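Side-chain contacts in death domain of TUBE (Drosophila melanogaster, PDB 1D2Z), which binds the death domain of the kinase Pelle, helping Tube bring Pelle to the plasma membrane in the Toll pathway that sets embryonic dorsoventral polarity: residues B[80-83]-B[84-87]; B[70-73]-B[74-78]. One frame throughout, in Å; residues are numbered along the deposited sequence.

Contact 1. Residues B[80-83]-B[84-87]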
loop_
_atom_site.group_PDB
_atom_site.type_symbol
_atom_site.label_atom_id
_atom_site.label_comp_id
_atom_site.label_asym_id
_atom_site.label_seq_id
_atom_site.Cartn_x
_atom_site.Cartn_y
_atom_site.Cartn_z
ATOM N N ARG B 80 20.147 12.365 7.084
ATOM C CA ARG B 80 20.932 13.578 7.325
ATOM C C ARG B 80 20.034 14.810 7.178
ATOM O O ARG B 80 20.297 15.862 7.768
ATOM C CB ARG B 80 22.085 13.674 6.324
ATOM C CG ARG B 80 23.129 12.574 6.436
ATOM C CD ARG B 80 24.126 12.677 5.296
ATOM N NE ARG B 80 25.287 11.810 5.478
ATOM C CZ ARG B 80 26.250 11.648 4.574
ATOM N NH1 ARG B 80 26.196 12.292 3.413
ATOM N NH2 ARG B 80 27.277 10.848 4.834
ATOM N N LEU B 81 18.983 14.668 6.374
ATOM C CA LEU B 81 18.025 15.740 6.121
ATOM C C LEU B 81 16.895 15.710 7.159
ATOM O O LEU B 81 16.784 14.754 7.929
ATOM C CB LEU B 81 17.470 15.588 4.699
ATOM C CG LEU B 81 18.538 15.648 3.599
ATOM C CD1 LEU B 81 17.953 15.267 2.247
ATOM C CD2 LEU B 81 19.151 17.039 3.556
ATOM N N PRO B 82 16.056 16.764 7.211
ATOM C CA PRO B 82 14.949 16.810 8.176
ATOM C C PRO B 82 14.016 15.593 8.106
ATOM O O PRO B 82 13.878 14.967 7.055
ATOM C CB PRO B 82 14.235 18.122 7.825
ATOM C CG PRO B 82 14.627 18.378 6.402
ATOM C CD PRO B 82 16.074 17.990 6.395
ATOM N N PRO B 83 13.350 15.259 9.229
ATOM C CA PRO B 83 12.425 14.124 9.347
ATOM C C PRO B 83 11.307 14.026 8.306
ATOM O O PRO B 83 10.779 12.940 8.059
ATOM C CB PRO B 83 11.868 14.283 10.766
ATOM C CG PRO B 83 11.969 15.757 11.013
ATOM C CD PRO B 83 13.334 16.060 10.466
ATOM N N ASP B 84 10.954 15.151 7.694
ATOM C CA ASP B 84 9.897 15.162 6.691
ATOM C C ASP B 84 10.402 14.909 5.266
ATOM O O ASP B 84 9.648 15.065 4.300
ATOM C CB ASP B 84 9.112 16.481 6.760
ATOM C CG ASP B 84 9.960 17.692 6.404
ATOM O OD1 ASP B 84 10.822 18.088 7.220
ATOM O OD2 ASP B 84 9.756 18.250 5.306
ATOM N N GLN B 85 11.667 14.509 5.135
ATOM C CA GLN B 85 12.252 14.238 3.819
ATOM C C GLN B 85 11.740 12.911 3.260
ATOM O O GLN B 85 11.872 11.868 3.898
ATOM C CB GLN B 85 13.780 14.203 3.901
ATOM C CG GLN B 85 14.482 14.305 2.547
ATOM C CD GLN B 85 14.376 15.691 1.922
ATOM O OE1 GLN B 85 14.249 15.829 0.704
ATOM N NE2 GLN B 85 14.439 16.726 2.755
ATOM N N SER B 86 11.180 12.961 2.054
ATOM C CA SER B 86 10.635 11.777 1.397
ATOM C C SER B 86 11.679 10.819 0.819
ATOM O O SER B 86 12.332 11.123 -0.176
ATOM C CB SER B 86 9.658 12.192 0.293
ATOM O OG SER B 86 9.256 11.069 -0.481
ATOM N N LYS B 87 11.809 9.647 1.434
ATOM C CA LYS B 87 12.758 8.642 0.958
ATOM C C LYS B 87 12.301 8.018 -0.367
ATOM O O LYS B 87 13.133 7.638 -1.194
ATOM C CB LYS B 87 12.972 7.563 2.022
ATOM C CG LYS B 87 13.642 8.089 3.296
ATOM C CD LYS B 87 13.854 6.990 4.335
ATOM C CE LYS B 87 14.636 7.518 5.534
ATOM N NZ LYS B 87 14.888 6.474 6.570
#

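Contact 2. Residues B[70-73]-B[74-78]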
loop_
_atom_site.group_PDB
_atom_site.type_symbol
_atom_site.label_atom_id
_atom_site.label_comp_id
_atom_site.label_asym_id
_atom_site.label_seq_id
_atom_site.Cartn_x
_atom_site.Cartn_y
_atom_site.Cartn_z
ATOM N N ASP B 70 21.887 -0.789 -1.772
ATOM C CA ASP B 70 21.462 0.368 -2.557
ATOM C C ASP B 70 20.311 1.059 -1.835
ATOM O O ASP B 70 20.148 2.279 -1.922
ATOM C CB ASP B 70 21.025 -0.056 -3.961
ATOM C CG ASP B 70 22.162 -0.649 -4.772
ATOM O OD1 ASP B 70 23.051 0.121 -5.199
ATOM O OD2 ASP B 70 22.164 -1.881 -4.979
ATOM N N VAL B 71 19.533 0.265 -1.104
ATOM C CA VAL B 71 18.403 0.771 -0.333
ATOM C C VAL B 71 18.900 1.645 0.824
ATOM O O VAL B 71 18.292 2.669 1.140
ATOM C CB VAL B 71 17.545 -0.395 0.214
ATOM C CG1 VAL B 71 16.389 0.134 1.044
ATOM C CG2 VAL B 71 17.014 -1.242 -0.938
ATOM N N PHE B 72 20.031 1.260 1.417
ATOM C CA PHE B 72 20.624 1.997 2.533
ATOM C C PHE B 72 21.051 3.416 2.167
ATOM O O PHE B 72 20.854 4.342 2.954
ATOM C CB PHE B 72 21.823 1.233 3.109
ATOM C CG PHE B 72 22.603 2.009 4.149
ATOM C CD1 PHE B 72 22.155 2.086 5.466
ATOM C CD2 PHE B 72 23.787 2.664 3.806
ATOM C CE1 PHE B 72 22.874 2.804 6.426
ATOM C CE2 PHE B 72 24.513 3.384 4.759
ATOM C CZ PHE B 72 24.055 3.454 6.070
ATOM N N GLN B 73 21.659 3.581 0.994
ATOM C CA GLN B 73 22.117 4.896 0.548
ATOM C C GLN B 73 20.992 5.920 0.594
ATOM O O GLN B 73 21.227 7.096 0.887
ATOM C CB GLN B 73 22.699 4.824 -0.863
ATOM C CG GLN B 73 23.907 3.913 -0.985
ATOM C CD GLN B 73 24.550 3.979 -2.356
ATOM O OE1 GLN B 73 25.767 4.117 -2.472
ATOM N NE2 GLN B 73 23.736 3.881 -3.403
ATOM N N ILE B 74 19.775 5.465 0.307
ATOM C CA ILE B 74 18.598 6.327 0.339
ATOM C C ILE B 74 18.311 6.669 1.802
ATOM O O ILE B 74 18.105 7.833 2.145
ATOM C CB ILE B 74 17.353 5.629 -0.285
ATOM C CG1 ILE B 74 17.624 5.240 -1.744
ATOM C CG2 ILE B 74 16.139 6.550 -0.208
ATOM C CD1 ILE B 74 17.837 6.422 -2.674
ATOM N N ASP B 75 18.302 5.649 2.659
ATOM C CA ASP B 75 18.061 5.854 4.087
ATOM C C ASP B 75 19.109 6.804 4.671
ATOM O O ASP B 75 18.767 7.800 5.309
ATOM C CB ASP B 75 18.099 4.523 4.846
ATOM C CG ASP B 75 16.818 3.717 4.688
ATOM O OD1 ASP B 75 15.765 4.166 5.190
ATOM O OD2 ASP B 75 16.868 2.630 4.074
ATOM N N GLU B 76 20.378 6.503 4.404
ATOM C CA GLU B 76 21.507 7.299 4.882
ATOM C C GLU B 76 21.371 8.779 4.542
ATOM O O GLU B 76 21.308 9.624 5.437
ATOM C CB GLU B 76 22.815 6.770 4.287
ATOM C CG GLU B 76 24.043 7.610 4.635
ATOM C CD GLU B 76 25.214 7.351 3.706
ATOM O OE1 GLU B 76 25.183 7.844 2.557
ATOM O OE2 GLU B 76 26.166 6.659 4.123
ATOM N N ALA B 77 21.325 9.079 3.246
ATOM C CA ALA B 77 21.215 10.452 2.767
ATOM C C ALA B 77 20.017 11.192 3.344
ATOM O O ALA B 77 20.139 12.343 3.769
ATOM C CB ALA B 77 21.171 10.479 1.245
ATOM N N ALA B 78 18.869 10.523 3.381
ATOM C CA ALA B 78 17.651 11.132 3.901
ATOM C C ALA B 78 17.708 11.372 5.403
ATOM O O ALA B 78 17.144 12.348 5.901
ATOM C CB ALA B 78 16.443 10.281 3.547
#

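Contact 1. Residues B[80-83]-B[84-87]
A type I beta turn from Pro82 to Gln85 reverses the loop between helix 68-80 and helix 87-96, and Leu81 and Gln85 meet across its mouth. The turn is closed by the backbone N of Gln85, which donates to Pro82 O at 3.0 Å with an N-H...O angle of 148°; the donor sits well above the carbonyl plane of Pro82 instead of on a lone pair. Pro83 and Asp84 occupy the two corners, and the ring of Pro83 holds its phi near the value that the first corner of such a turn needs. One oxygen of the Asp84 carboxylate reaches the CB-CG edge of the Pro82 ring, OD1 lying 3.5 Å from Pro82 CB. This follows from a chi1 of 65°, which places Asp84 CG between its own N and carbonyl carbon. The Gln85 chain turns about its CB-CG bond (chi2 71°), and the methylene and amide are laid obliquely against Leu81. There Gln85 CG is 3.6 Å from Leu81 CD1, CD is equally near that methyl, and Gln85 NE2 stands 3.8 Å from Leu81 CB. Pro82 CG also approaches Gln85 NE2, at 4.0 Å, so the amide nitrogen lies near aliphatic carbon of both residues. These are van der Waals contacts at the surface. Beyond the turn Ser86 is the N-cap of helix 87-96, its OG hydrogen-bonded to Gln89 N and to Asp27 OD2. A proline-containing beta turn running straight into a helix N-cap is the local motif, here a compact interhelical connection of the death-domain bundle.

Contact 2. Residues B[70-73]-B[74-78]
Residues 70-73 and 74-78 are successive turns of helix 68-80, and the carbonyls of Val71, Phe72 and Gln73 reach forward to amides of the second segment. Glu76 N to Phe72 O is short and almost straight, 2.6 Å at 179°, whereas Ala77 N meets Gln73 O at 3.1 Å from above the carbonyl plane. Val71 O is shared: Asp75 N and Ile74 N both lie 3.3 Å from it, and both bonds are weak.

On the outward side, Phe72 and Glu76 pack one turn apart. Glu76 CB sits over one face of the Phe72 ring, offset toward its rim, in a CH-pi contact 4.2 Å from the centroid. Phe72 CG is anti to the backbone N (chi1 173°), which swings the ring along the helix toward Glu76. The Glu76 chain then crosses the ring obliquely, bringing OE2 to 3.7 Å from Phe72 CE2, with the carboxylate and ring planes 68° apart. Val71 and Asp75 lie side by side on another flank, pointing the same way; Asp75 OD2 stands 4.0 Å from Val71 CG1. The other oxygen, OD1, forms salt bridges with Lys87 and Arg33, which probably stabilise the charged carboxylate. Ile74 CG1 rests 3.9 Å from Asp70 O, and the buried Ile74 side chain touches Trp32 of helix 31-38 and Met90 of helix 87-96. At the start of the stretch, Asp70 OD2 accepts a hydrogen bond from Thr67 N. The pattern is that of an amphipathic helix in the six-helix death-domain bundle: Val71 and Ile74 face neighbouring helices, while Phe72, Gln73 and Glu76 line the outer surface.

From the N terminus, the chain reaches contact 2 first, within helix 68-80, and then contact 1, in the connection to helix 87-96. The two follow in series, neither nesting nor crossing, and each joins adjoining parts of the chain instead of closing a long loop. Their centres are about 11 Å apart, on the same side of the chain's centre. The reversal in 80-87 brings the start of helix 87-96 back against 74-78: Lys87 NZ forms a salt bridge with Asp75 OD1 at 2.8 Å, and Lys87 CG packs 3.6 Å from Ala78 CB. The Lys87 side chain also touches Trp32 and Arg33, tying in helix 31-38.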